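Local coordinates for protein Adp-heptose LPS heptosyltransferase II (Escherichia coli, PDB 1PSW) that catalyses the transfer of the second heptose from ADP-heptose to the heptosyl-Kdo2-lipid A module during assembly of the lipopolysaccharide core, at residues A203-A206 against K207-D211; E337-N340 against A341-Q345; I328-T331 against P332-L336; W242-L246 against A247-Q251; S270-M273 against H274-A277. All blocks are in the same frame, centred on the assembly; numbering follows the deposited sequence.

Overall arrangement
All five contacts are local ones in the C-terminal Rossmann-like domain of this GT-B enzyme. Interactions 1, 2 and 3 form one cluster: helix 332-347, capped in interaction 3 and continued in interaction 2, lies beside helix 199-211 of interaction 1. L205 CD2 meets V335 CG1 at 3.8 Å, and L209 CD1 meets L339 CD2 at 3.8 Å. Interaction 4, at the edge strand, touches interaction 1 through I210 CD1 and W242 O, 3.9 Å apart. Interaction 5 stands alone, its centre about 4 Å from the centre of the chain and its nearest atoms about 7 Å from those of interaction 4; its H274 meets the N-terminal domain across the cleft where GT-B enzymes bind their substrates.

Interaction 1 of 5, residues A203-A206 against K207-D211; sequences AELA and KQLID
Two successive turns of helix 199-211 meet here, joined by regular i to i+4 bonds: K207 N gives to A203 O, Q208 N to E204 O, L209 N to L205 O (2.9 Å) and I210 N to A206 O. The last is the shortest, 2.8 Å, with an N-H...O angle of 166°. The helix is the crossover of the beta-alpha-beta unit that runs from strand 182-186 to strand 215-218. On its buried side L205 and L209 lie one turn apart, with L205 CG 4.0 Å from L209 CD1. Both leucines rest on F185 of the sheet, and L205 also reaches V335 and L336 of helix 332-347. The polar side is built differently. E204 has CG anti to its own N (chi1 175°) and then bends at chi2, which brings OE2 back to within 3.5 Å of Q208 CG; the carboxylate and amide planes stand 64° apart, so the two flat groups do not stack. K207 runs straight out beyond CG, starting along the A203 carbonyl. Its ammonium and the E204 carboxylate do not bond directly: NZ and OE1 are 4.7 Å apart. A water fills the interval and makes the link indirect, donating to E204 OE1 at 2.6 Å and accepting from K207 NZ at 2.7 Å.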
loop_
_atom_site.group_PDB
_atom_site.type_symbol
_atom_site.label_atom_id
_atom_site.label_comp_id
_atom_site.label_asym_id
_atom_site.label_seq_id
_atom_site.Cartn_x
_atom_site.Cartn_y
_atom_site.Cartn_z
ATOM N N ALA A 203 -6.013 -20.070 9.251
ATOM C CA ALA A 203 -7.245 -20.811 9.515
ATOM C C ALA A 203 -7.469 -21.002 11.012
ATOM O O ALA A 203 -8.573 -20.796 11.513
ATOM C CB ALA A 203 -7.207 -22.163 8.810
ATOM N N GLU A 204 -6.417 -21.404 11.719
ATOM C CA GLU A 204 -6.492 -21.610 13.159
ATOM C C GLU A 204 -6.857 -20.291 13.847
ATOM O O GLU A 204 -7.675 -20.260 14.769
ATOM C CB GLU A 204 -5.147 -22.128 13.681
ATOM C CG GLU A 204 -5.038 -22.275 15.195
ATOM C CD GLU A 204 -6.144 -23.130 15.786
ATOM O OE1 GLU A 204 -6.379 -24.246 15.272
ATOM O OE2 GLU A 204 -6.773 -22.692 16.775
ATOM N N LEU A 205 -6.252 -19.197 13.394
ATOM C CA LEU A 205 -6.540 -17.886 13.975
ATOM C C LEU A 205 -7.998 -17.505 13.735
ATOM O O LEU A 205 -8.641 -16.899 14.592
ATOM C CB LEU A 205 -5.622 -16.806 13.378
ATOM C CG LEU A 205 -5.829 -15.383 13.939
ATOM C CD1 LEU A 205 -5.657 -15.393 15.452
ATOM C CD2 LEU A 205 -4.843 -14.414 13.308
ATOM N N ALA A 206 -8.515 -17.848 12.560
ATOM C CA ALA A 206 -9.902 -17.532 12.239
ATOM C C ALA A 206 -10.847 -18.298 13.173
ATOM O O ALA A 206 -11.840 -17.744 13.659
ATOM C CB ALA A 206 -10.199 -17.878 10.778
ATOM N N LYS A 207 -10.541 -19.567 13.430
ATOM C CA LYS A 207 -11.377 -20.377 14.316
ATOM C C LYS A 207 -11.434 -19.740 15.695
ATOM O O LYS A 207 -12.493 -19.667 16.323
ATOM C CB LYS A 207 -10.816 -21.796 14.455
ATOM C CG LYS A 207 -10.797 -22.578 13.170
ATOM C CD LYS A 207 -10.203 -23.958 13.383
ATOM C CE LYS A 207 -10.135 -24.708 12.070
ATOM N NZ LYS A 207 -9.416 -26.003 12.180
ATOM N N GLN A 208 -10.279 -19.289 16.169
ATOM C CA GLN A 208 -10.181 -18.658 17.480
ATOM C C GLN A 208 -10.972 -17.350 17.539
ATOM O O GLN A 208 -11.631 -17.060 18.540
ATOM C CB GLN A 208 -8.717 -18.366 17.806
ATOM C CG GLN A 208 -7.821 -19.581 17.881
ATOM C CD GLN A 208 -8.003 -20.366 19.160
ATOM O OE1 GLN A 208 -8.971 -21.114 19.319
ATOM N NE2 GLN A 208 -7.081 -20.178 20.098
ATOM N N LEU A 209 -10.884 -16.556 16.474
ATOM C CA LEU A 209 -11.581 -15.272 16.416
ATOM C C LEU A 209 -13.095 -15.438 16.306
ATOM O O LEU A 209 -13.860 -14.720 16.951
ATOM C CB LEU A 209 -11.055 -14.429 15.246
ATOM C CG LEU A 209 -9.654 -13.834 15.440
ATOM C CD1 LEU A 209 -9.149 -13.191 14.146
ATOM C CD2 LEU A 209 -9.703 -12.815 16.562
ATOM N N ILE A 210 -13.524 -16.384 15.482
ATOM C CA ILE A 210 -14.945 -16.646 15.312
ATOM C C ILE A 210 -15.509 -17.124 16.645
ATOM O O ILE A 210 -16.652 -16.831 17.002
ATOM C CB ILE A 210 -15.164 -17.710 14.229
ATOM C CG1 ILE A 210 -14.781 -17.114 12.869
ATOM C CG2 ILE A 210 -16.607 -18.201 14.247
ATOM C CD1 ILE A 210 -14.726 -18.112 11.744
ATOM N N ASP A 211 -14.690 -17.851 17.396
ATOM C CA ASP A 211 -15.127 -18.344 18.688
ATOM C C ASP A 211 -15.239 -17.194 19.690
ATOM O O ASP A 211 -15.977 -17.300 20.670
ATOM C CB ASP A 211 -14.164 -19.409 19.206
ATOM C CG ASP A 211 -14.619 -20.007 20.521
ATOM O OD1 ASP A 211 -15.743 -20.556 20.569
ATOM O OD2 ASP A 211 -13.856 -19.929 21.507
HETATM O O HOH W 1 -6.942 -25.333 13.006
#

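Interaction 2 of 5, residues E337-N340 against A341-Q345; sequences EELN and ALLLQ
L339 and L343, one turn apart on the C-terminal helix 332-347, form the tightly packed part of this contact. The helix covers one side of the parallel sheet of the C-terminal Rossmann-like domain, and these two leucines face that sheet. L339 CG is 4.1 Å from L343 CD1, the side chains meeting at a slant. The same two residues also share a backbone bond: L343 N gives to L339 O at 2.9 Å, and the C=O...N angle of 165° shows a nearly linear approach to the carbonyl. The L343 torsion (chi1 -76°) lays CG close over that same oxygen, at 3.4 Å. Beneath them, L339 rests on A264, V266 and V284, and L343 on A264 and Y214. L342 extends the buried strip to V284 and P282, and E338, though partly exposed, leans its chain against R303 and V284. The opposite flank, with E337, A341 and L344, is exposed to solvent. There the side chains add little: the methyl of A341 merely sits 3.5 Å from E338 O, and the isobutyl end of L344 leads off the helix. The backbone does not share this contrast, since weak bonds of 3.3 Å occur on both sides, A341 N to E337 O and L342 N to E338 O, and exposed L344 N bonds to N340 O at 3.0 Å. N340 marks the border between the two sides. Its amide nitrogen ND2 is bonded to E212 OE2, just beyond helix 199-211, while OD1 stays 4.1 Å from L343 CD1.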
loop_
_atom_site.group_PDB
_atom_site.type_symbol
_atom_site.label_atom_id
_atom_site.label_comp_id
_atom_site.label_asym_id
_atom_site.label_seq_id
_atom_site.Cartn_x
_atom_site.Cartn_y
_atom_site.Cartn_z
ATOM N N GLU A 337 -3.000 -13.159 20.832
ATOM C CA GLU A 337 -2.746 -12.375 22.036
ATOM C C GLU A 337 -2.440 -10.921 21.710
ATOM O O GLU A 337 -2.904 -10.010 22.393
ATOM C CB GLU A 337 -1.584 -12.979 22.819
ATOM C CG GLU A 337 -1.985 -14.145 23.704
ATOM C CD GLU A 337 -0.796 -14.815 24.367
ATOM O OE1 GLU A 337 0.114 -14.089 24.827
ATOM O OE2 GLU A 337 -0.779 -16.064 24.443
ATOM N N GLU A 338 -1.639 -10.709 20.671
ATOM C CA GLU A 338 -1.285 -9.357 20.253
ATOM C C GLU A 338 -2.527 -8.653 19.702
ATOM O O GLU A 338 -2.736 -7.458 19.927
ATOM C CB GLU A 338 -0.210 -9.404 19.167
ATOM C CG GLU A 338 0.240 -8.037 18.692
ATOM C CD GLU A 338 1.140 -7.341 19.693
ATOM O OE1 GLU A 338 2.234 -7.879 19.971
ATOM O OE2 GLU A 338 0.751 -6.268 20.205
ATOM N N LEU A 339 -3.344 -9.409 18.976
ATOM C CA LEU A 339 -4.557 -8.878 18.376
ATOM C C LEU A 339 -5.590 -8.477 19.435
ATOM O O LEU A 339 -6.099 -7.360 19.405
ATOM C CB LEU A 339 -5.148 -9.909 17.407
ATOM C CG LEU A 339 -6.187 -9.429 16.391
ATOM C CD1 LEU A 339 -5.570 -8.380 15.472
ATOM C CD2 LEU A 339 -6.683 -10.617 15.568
ATOM N N ASN A 340 -5.894 -9.365 20.376
ATOM C CA ASN A 340 -6.875 -9.028 21.405
ATOM C C ASN A 340 -6.476 -7.780 22.193
ATOM O O ASN A 340 -7.333 -7.020 22.646
ATOM C CB ASN A 340 -7.088 -10.198 22.373
ATOM C CG ASN A 340 -7.840 -11.348 21.740
ATOM O OD1 ASN A 340 -8.777 -11.143 20.973
ATOM N ND2 ASN A 340 -7.440 -12.570 22.067
ATOM N N ALA A 341 -5.173 -7.561 22.349
ATOM C CA ALA A 341 -4.686 -6.396 23.091
ATOM C C ALA A 341 -5.030 -5.103 22.362
ATOM O O ALA A 341 -5.527 -4.150 22.964
ATOM C CB ALA A 341 -3.180 -6.493 23.294
ATOM N N LEU A 342 -4.757 -5.072 21.061
ATOM C CA LEU A 342 -5.046 -3.894 20.250
ATOM C C LEU A 342 -6.553 -3.696 20.114
ATOM O O LEU A 342 -7.030 -2.567 20.022
ATOM C CB LEU A 342 -4.422 -4.040 18.856
ATOM C CG LEU A 342 -2.889 -4.044 18.745
ATOM C CD1 LEU A 342 -2.490 -4.370 17.306
ATOM C CD2 LEU A 342 -2.327 -2.684 19.157
ATOM N N LEU A 343 -7.300 -4.797 20.092
ATOM C CA LEU A 343 -8.748 -4.702 19.981
ATOM C C LEU A 343 -9.310 -4.081 21.254
ATOM O O LEU A 343 -10.266 -3.306 21.201
ATOM C CB LEU A 343 -9.360 -6.085 19.741
ATOM C CG LEU A 343 -9.206 -6.627 18.311
ATOM C CD1 LEU A 343 -9.529 -8.110 18.274
ATOM C CD2 LEU A 343 -10.121 -5.861 17.373
ATOM N N LEU A 344 -8.704 -4.403 22.394
ATOM C CA LEU A 344 -9.148 -3.857 23.677
ATOM C C LEU A 344 -8.912 -2.348 23.720
ATOM O O LEU A 344 -9.797 -1.584 24.108
ATOM C CB LEU A 344 -8.396 -4.523 24.831
ATOM C CG LEU A 344 -8.718 -3.953 26.218
ATOM C CD1 LEU A 344 -10.112 -4.406 26.648
ATOM C CD2 LEU A 344 -7.674 -4.418 27.225
ATOM N N GLN A 345 -7.712 -1.933 23.321
ATOM C CA GLN A 345 -7.328 -0.521 23.293
ATOM C C GLN A 345 -8.346 0.290 22.499
ATOM O O GLN A 345 -8.758 1.375 22.908
ATOM C CB GLN A 345 -5.955 -0.361 22.636
ATOM C CG GLN A 345 -5.443 1.078 22.571
ATOM C CD GLN A 345 -4.412 1.294 21.461
ATOM O OE1 GLN A 345 -3.599 0.414 21.167
ATOM N NE2 GLN A 345 -4.433 2.480 20.854
#

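Interaction 3 of 5, residues I328-T331 against P332-L336; sequences IDIT and PQRVL
T331 grips the start of helix 332-347 through two acceptors. Its hydroxyl oxygen OG1 takes the R334 N-H at 3.1 Å, a capping bond from the N-cap residue to the third residue of the helix. Its carbonyl O takes the V335 N-H at 3.2 Å, nearly straight (169°) and in the carbonyl plane, and also receives a weak bond from R334 N. The chi1 of 73° places OG1 between the backbone N and the carbonyl carbon, from where it can reach over the first turn. One residue back, I330 CG2 meets V335 CG2 at 3.6 Å, the two side chains crossing at about a right angle. Residues just before the cap and four after it touch in this way in a hydrophobic staple. In the second shell, a water receives T331 N-H and R334 NE, the latter at the edge of the guanidinium and short at 2.5 Å, and donates to D329 O at 3.0 Å. It appears to tie the arginine to the incoming loop. The I330 carbonyl is held by W197 NE1, and the I330 side chain rests on L307 and I305. The cap therefore sits between strand 302-306, under I330 and R334, and helix 199-211, where P332 touches H201 and E204 while V335 touches L205.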
loop_
_atom_site.group_PDB
_atom_site.type_symbol
_atom_site.label_atom_id
_atom_site.label_comp_id
_atom_site.label_asym_id
_atom_site.label_seq_id
_atom_site.Cartn_x
_atom_site.Cartn_y
_atom_site.Cartn_z
ATOM N N ILE A 328 6.511 -19.957 10.010
ATOM C CA ILE A 328 5.851 -21.156 10.498
ATOM C C ILE A 328 5.951 -21.149 12.027
ATOM O O ILE A 328 5.016 -21.552 12.715
ATOM C CB ILE A 328 6.526 -22.429 9.929
ATOM C CG1 ILE A 328 6.212 -22.548 8.435
ATOM C CG2 ILE A 328 6.051 -23.663 10.686
ATOM C CD1 ILE A 328 7.018 -23.603 7.698
ATOM N N ASP A 329 7.070 -20.659 12.559
ATOM C CA ASP A 329 7.268 -20.622 14.010
ATOM C C ASP A 329 6.427 -19.589 14.759
ATOM O O ASP A 329 6.392 -19.594 15.989
ATOM C CB ASP A 329 8.751 -20.426 14.343
ATOM C CG ASP A 329 9.585 -21.665 14.042
ATOM O OD1 ASP A 329 8.985 -22.737 13.805
ATOM O OD2 ASP A 329 10.831 -21.573 14.050
ATOM N N ILE A 330 5.760 -18.693 14.035
ATOM C CA ILE A 330 4.899 -17.719 14.698
ATOM C C ILE A 330 3.541 -18.397 14.874
ATOM O O ILE A 330 2.823 -18.623 13.902
ATOM C CB ILE A 330 4.738 -16.431 13.858
ATOM C CG1 ILE A 330 6.067 -15.671 13.819
ATOM C CG2 ILE A 330 3.639 -15.547 14.459
ATOM C CD1 ILE A 330 6.016 -14.356 13.057
ATOM N N THR A 331 3.198 -18.723 16.115
ATOM C CA THR A 331 1.949 -19.420 16.409
ATOM C C THR A 331 0.711 -18.538 16.393
ATOM O O THR A 331 0.777 -17.350 16.680
ATOM C CB THR A 331 2.004 -20.112 17.787
ATOM O OG1 THR A 331 1.928 -19.122 18.819
ATOM C CG2 THR A 331 3.304 -20.894 17.940
ATOM N N PRO A 332 -0.446 -19.117 16.041
ATOM C CA PRO A 332 -1.703 -18.369 16.002
ATOM C C PRO A 332 -2.006 -17.787 17.383
ATOM O O PRO A 332 -2.626 -16.731 17.495
ATOM C CB PRO A 332 -2.717 -19.432 15.597
ATOM C CG PRO A 332 -1.911 -20.306 14.687
ATOM C CD PRO A 332 -0.626 -20.460 15.460
ATOM N N GLN A 333 -1.565 -18.478 18.433
ATOM C CA GLN A 333 -1.798 -18.006 19.798
ATOM C C GLN A 333 -1.021 -16.721 20.077
ATOM O O GLN A 333 -1.531 -15.817 20.728
ATOM C CB GLN A 333 -1.412 -19.081 20.817
ATOM C CG GLN A 333 -1.784 -18.721 22.250
ATOM C CD GLN A 333 -3.264 -18.389 22.405
ATOM O OE1 GLN A 333 -4.139 -19.194 22.073
ATOM N NE2 GLN A 333 -3.548 -17.195 22.913
ATOM N N ARG A 334 0.212 -16.637 19.585
ATOM C CA ARG A 334 1.014 -15.433 19.792
ATOM C C ARG A 334 0.321 -14.251 19.111
ATOM O O ARG A 334 0.175 -13.176 19.697
ATOM C CB ARG A 334 2.423 -15.615 19.212
ATOM C CG ARG A 334 3.306 -14.377 19.293
ATOM C CD ARG A 334 4.605 -14.585 18.521
ATOM N NE ARG A 334 5.481 -15.582 19.140
ATOM C CZ ARG A 334 6.421 -15.303 20.040
ATOM N NH1 ARG A 334 6.614 -14.050 20.432
ATOM N NH2 ARG A 334 7.168 -16.275 20.546
ATOM N N VAL A 335 -0.113 -14.465 17.871
ATOM C CA VAL A 335 -0.793 -13.436 17.091
ATOM C C VAL A 335 -2.127 -13.047 17.726
ATOM O O VAL A 335 -2.471 -11.865 17.815
ATOM C CB VAL A 335 -1.027 -13.917 15.632
ATOM C CG1 VAL A 335 -1.784 -12.855 14.830
ATOM C CG2 VAL A 335 0.316 -14.205 14.966
ATOM N N LEU A 336 -2.877 -14.046 18.175
ATOM C CA LEU A 336 -4.171 -13.796 18.803
ATOM C C LEU A 336 -4.030 -12.901 20.034
ATOM O O LEU A 336 -4.841 -12.003 20.258
ATOM C CB LEU A 336 -4.831 -15.119 19.200
ATOM C CG LEU A 336 -6.166 -15.009 19.935
ATOM C CD1 LEU A 336 -7.201 -14.326 19.047
ATOM C CD2 LEU A 336 -6.634 -16.402 20.333
HETATM O O HOH W 2 5.418 -17.962 18.248
#

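Interaction 4 of 5, residues W242-L246 against A247-Q251; sequences WCRNL and AGETQ
L246 packs two ways: T250 CG2 meets its CB at 4.1 Å, and its CD2 covers the centre of the R244 guanidinium, 3.4 Å above that plane. R244 is turned this way while NE bonds to F174 O; its NH2 remains 4.3 Å from E249 OE1, beyond salt-bridge range. The backbone reverses here in a type II beta turn, 246-249, closed by E249 N to L246 O at 2.9 Å with the donor 52° out of the carbonyl plane. G248 takes the third position with phi 84°, where a CB would press on the preceding carbonyl. This turn leads from edge strand 243-245 of the C-terminal Rossmann-like sheet toward helix 252-260. Just ahead of it N245 makes an Asx turn: OD1 accepts A247 N-H at 3.1 Å, from 40° above the amide carbonyl plane. The amide is held from its other end too, ND2 giving to N229 OD1 and H225 O. With a leucine at N245, the A247 N-H would probably lose its acceptor and the two oxygens of helix 225-232 their shared donor. A water donates to L246 O at 2.9 Å and accepts from T250 OG1.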
loop_
_atom_site.group_PDB
_atom_site.type_symbol
_atom_site.label_atom_id
_atom_site.label_comp_id
_atom_site.label_asym_id
_atom_site.label_seq_id
_atom_site.Cartn_x
_atom_site.Cartn_y
_atom_site.Cartn_z
ATOM N N TRP A 242 -18.935 -17.573 8.974
ATOM C CA TRP A 242 -18.384 -16.334 9.511
ATOM C C TRP A 242 -17.015 -15.989 8.932
ATOM O O TRP A 242 -16.242 -15.250 9.542
ATOM C CB TRP A 242 -18.291 -16.421 11.034
ATOM C CG TRP A 242 -19.626 -16.443 11.712
ATOM C CD1 TRP A 242 -20.131 -17.435 12.509
ATOM C CD2 TRP A 242 -20.609 -15.402 11.698
ATOM N NE1 TRP A 242 -21.364 -17.069 12.998
ATOM C CE2 TRP A 242 -21.682 -15.826 12.516
ATOM C CE3 TRP A 242 -20.686 -14.146 11.078
ATOM C CZ2 TRP A 242 -22.817 -15.043 12.728
ATOM C CZ3 TRP A 242 -21.819 -13.363 11.290
ATOM C CH2 TRP A 242 -22.868 -13.818 12.111
ATOM N N CYS A 243 -16.717 -16.532 7.757
ATOM C CA CYS A 243 -15.451 -16.256 7.087
ATOM C C CYS A 243 -15.720 -16.072 5.595
ATOM O O CYS A 243 -16.141 -17.002 4.912
ATOM C CB CYS A 243 -14.444 -17.394 7.304
ATOM S SG CYS A 243 -12.812 -17.042 6.573
ATOM N N ARG A 244 -15.479 -14.863 5.096
ATOM C CA ARG A 244 -15.712 -14.545 3.692
ATOM C C ARG A 244 -14.426 -14.295 2.914
ATOM O O ARG A 244 -13.568 -13.516 3.337
ATOM C CB ARG A 244 -16.622 -13.318 3.590
ATOM C CG ARG A 244 -16.983 -12.908 2.173
ATOM C CD ARG A 244 -18.491 -12.919 1.961
ATOM N NE ARG A 244 -18.886 -12.223 0.737
ATOM C CZ ARG A 244 -18.651 -12.667 -0.494
ATOM N NH1 ARG A 244 -18.022 -13.822 -0.677
ATOM N NH2 ARG A 244 -19.040 -11.952 -1.544
ATOM N N ASN A 245 -14.306 -14.962 1.772
ATOM C CA ASN A 245 -13.141 -14.813 0.910
ATOM C C ASN A 245 -13.422 -13.754 -0.158
ATOM O O ASN A 245 -14.131 -14.017 -1.127
ATOM C CB ASN A 245 -12.804 -16.161 0.251
ATOM C CG ASN A 245 -11.581 -16.091 -0.651
ATOM O OD1 ASN A 245 -10.845 -15.102 -0.653
ATOM N ND2 ASN A 245 -11.355 -17.154 -1.422
ATOM N N LEU A 246 -12.873 -12.554 0.020
ATOM C CA LEU A 246 -13.076 -11.484 -0.947
ATOM C C LEU A 246 -11.842 -11.273 -1.831
ATOM O O LEU A 246 -11.775 -10.308 -2.587
ATOM C CB LEU A 246 -13.453 -10.177 -0.232
ATOM C CG LEU A 246 -14.771 -10.188 0.554
ATOM C CD1 LEU A 246 -15.041 -8.816 1.151
ATOM C CD2 LEU A 246 -15.911 -10.603 -0.366
ATOM N N ALA A 247 -10.861 -12.168 -1.743
ATOM C CA ALA A 247 -9.668 -12.027 -2.580
ATOM C C ALA A 247 -10.086 -12.132 -4.050
ATOM O O ALA A 247 -10.690 -13.126 -4.458
ATOM C CB ALA A 247 -8.642 -13.116 -2.244
ATOM N N GLY A 248 -9.772 -11.095 -4.825
ATOM C CA GLY A 248 -10.119 -11.066 -6.237
ATOM C C GLY A 248 -11.533 -10.588 -6.533
ATOM O O GLY A 248 -11.920 -10.467 -7.694
ATOM N N GLU A 249 -12.301 -10.299 -5.487
ATOM C CA GLU A 249 -13.689 -9.855 -5.632
ATOM C C GLU A 249 -13.896 -8.343 -5.547
ATOM O O GLU A 249 -14.946 -7.827 -5.933
ATOM C CB GLU A 249 -14.540 -10.533 -4.558
ATOM C CG GLU A 249 -14.847 -11.984 -4.855
ATOM C CD GLU A 249 -15.992 -12.134 -5.833
ATOM O OE1 GLU A 249 -17.155 -11.932 -5.417
ATOM O OE2 GLU A 249 -15.730 -12.443 -7.017
ATOM N N THR A 250 -12.890 -7.641 -5.045
ATOM C CA THR A 250 -12.967 -6.200 -4.855
ATOM C C THR A 250 -11.985 -5.407 -5.706
ATOM O O THR A 250 -10.957 -5.929 -6.142
ATOM C CB THR A 250 -12.627 -5.838 -3.402
ATOM O OG1 THR A 250 -11.233 -6.100 -3.181
ATOM C CG2 THR A 250 -13.440 -6.678 -2.417
ATOM N N GLN A 251 -12.311 -4.135 -5.922
ATOM C CA GLN A 251 -11.430 -3.209 -6.625
ATOM C C GLN A 251 -10.734 -2.535 -5.439
ATOM O O GLN A 251 -11.260 -2.574 -4.323
ATOM C CB GLN A 251 -12.241 -2.186 -7.427
ATOM C CG GLN A 251 -12.880 -2.751 -8.692
ATOM C CD GLN A 251 -11.844 -3.256 -9.680
ATOM O OE1 GLN A 251 -11.038 -2.488 -10.198
ATOM N NE2 GLN A 251 -11.859 -4.555 -9.938
HETATM O O HOH W 3 -9.988 -8.319 -1.402
#

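Interaction 5 of 5, residues S270-M273 against H274-A277; sequences SGLM and HVAA
At the first turns of helix 271-278, facing the cleft between the two domains, H274 is packed against M273 and the carbonyls of S270 and G271. M273 is a selenomethionine in this crystal. Its methyl CE lies over one face of the imidazole in a tight contact, 3.2 Å from H274 CE1, while SE stands farther back at 5.4 Å from the ring centroid, only 20° off the normal. A bend at chi3 (80°) is what folds CE over the ring. The G271 carbonyl comes to the ring edge near its plane, and S270 O approaches obliquely, 3.4 Å from CD2. The helix is the crossover of the beta-alpha-beta unit between strands 264-268 and 283-287 in this GT-B C-terminal domain. H274 itself reaches M15 and M16 of the N-terminal helix 11-27. A glycine at H274 would probably leave the M273 methyl without its aromatic partner and open a gap against those two methionines. The backbone tightens along the way: V275 N to G271 O is weak at 3.5 Å, but A276 N to L272 O is 3.0 Å and straight (168°). On the flank away from the imidazole, L272 CD2 meets V275 CG2 at 4.2 Å, and V275 leans on V256 and I259.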
loop_
_atom_site.group_PDB
_atom_site.type_symbol
_atom_site.label_atom_id
_atom_site.label_comp_id
_atom_site.label_asym_id
_atom_site.label_seq_id
_atom_site.Cartn_x
_atom_site.Cartn_y
_atom_site.Cartn_z
ATOM N N SER A 270 3.170 -6.932 2.978
ATOM C CA SER A 270 2.608 -6.784 1.641
ATOM C C SER A 270 2.045 -5.386 1.388
ATOM O O SER A 270 2.044 -4.538 2.276
ATOM C CB SER A 270 1.485 -7.800 1.448
ATOM O OG SER A 270 0.381 -7.463 2.277
ATOM N N GLY A 271 1.558 -5.156 0.172
ATOM C CA GLY A 271 0.987 -3.863 -0.163
ATOM C C GLY A 271 -0.233 -3.463 0.658
ATOM O O GLY A 271 -0.369 -2.295 1.041
ATOM N N LEU A 272 -1.127 -4.406 0.940
ATOM C CA LEU A 272 -2.319 -4.064 1.709
ATOM C C LEU A 272 -1.987 -3.653 3.135
ATOM O O LEU A 272 -2.761 -2.941 3.769
ATOM C CB LEU A 272 -3.325 -5.220 1.700
ATOM C CG LEU A 272 -4.005 -5.486 0.345
ATOM C CD1 LEU A 272 -4.926 -6.698 0.490
ATOM C CD2 LEU A 272 -4.811 -4.259 -0.104
HETATM N N MSE A 273 -0.844 -4.095 3.646
HETATM C CA MSE A 273 -0.431 -3.707 4.993
HETATM C C MSE A 273 -0.385 -2.180 5.035
HETATM O O MSE A 273 -0.907 -1.548 5.949
HETATM C CB MSE A 273 0.965 -4.251 5.300
HETATM C CG MSE A 273 1.501 -3.886 6.685
HETATM SE SE MSE A 273 3.327 -4.493 6.976
HETATM C CE MSE A 273 4.153 -2.983 5.981
ATOM N N HIS A 274 0.255 -1.598 4.029
ATOM C CA HIS A 274 0.377 -0.145 3.933
ATOM C C HIS A 274 -0.968 0.558 3.841
ATOM O O HIS A 274 -1.128 1.670 4.352
ATOM C CB HIS A 274 1.268 0.209 2.746
ATOM C CG HIS A 274 2.657 -0.315 2.898
ATOM N ND1 HIS A 274 3.503 0.121 3.892
ATOM C CD2 HIS A 274 3.302 -1.326 2.271
ATOM C CE1 HIS A 274 4.609 -0.602 3.877
ATOM N NE2 HIS A 274 4.510 -1.488 2.904
ATOM N N VAL A 275 -1.931 -0.089 3.194
ATOM C CA VAL A 275 -3.264 0.478 3.081
ATOM C C VAL A 275 -3.897 0.539 4.476
ATOM O O VAL A 275 -4.420 1.578 4.871
ATOM C CB VAL A 275 -4.151 -0.359 2.124
ATOM C CG1 VAL A 275 -5.582 0.166 2.140
ATOM C CG2 VAL A 275 -3.586 -0.289 0.701
ATOM N N ALA A 276 -3.837 -0.566 5.221
ATOM C CA ALA A 276 -4.398 -0.611 6.571
ATOM C C ALA A 276 -3.731 0.442 7.467
ATOM O O ALA A 276 -4.398 1.113 8.259
ATOM C CB ALA A 276 -4.211 -2.013 7.167
ATOM N N ALA A 277 -2.415 0.588 7.330
ATOM C CA ALA A 277 -1.648 1.561 8.109
ATOM C C ALA A 277 -2.112 2.990 7.820
ATOM O O ALA A 277 -2.218 3.809 8.728
ATOM C CB ALA A 277 -0.151 1.421 7.798
#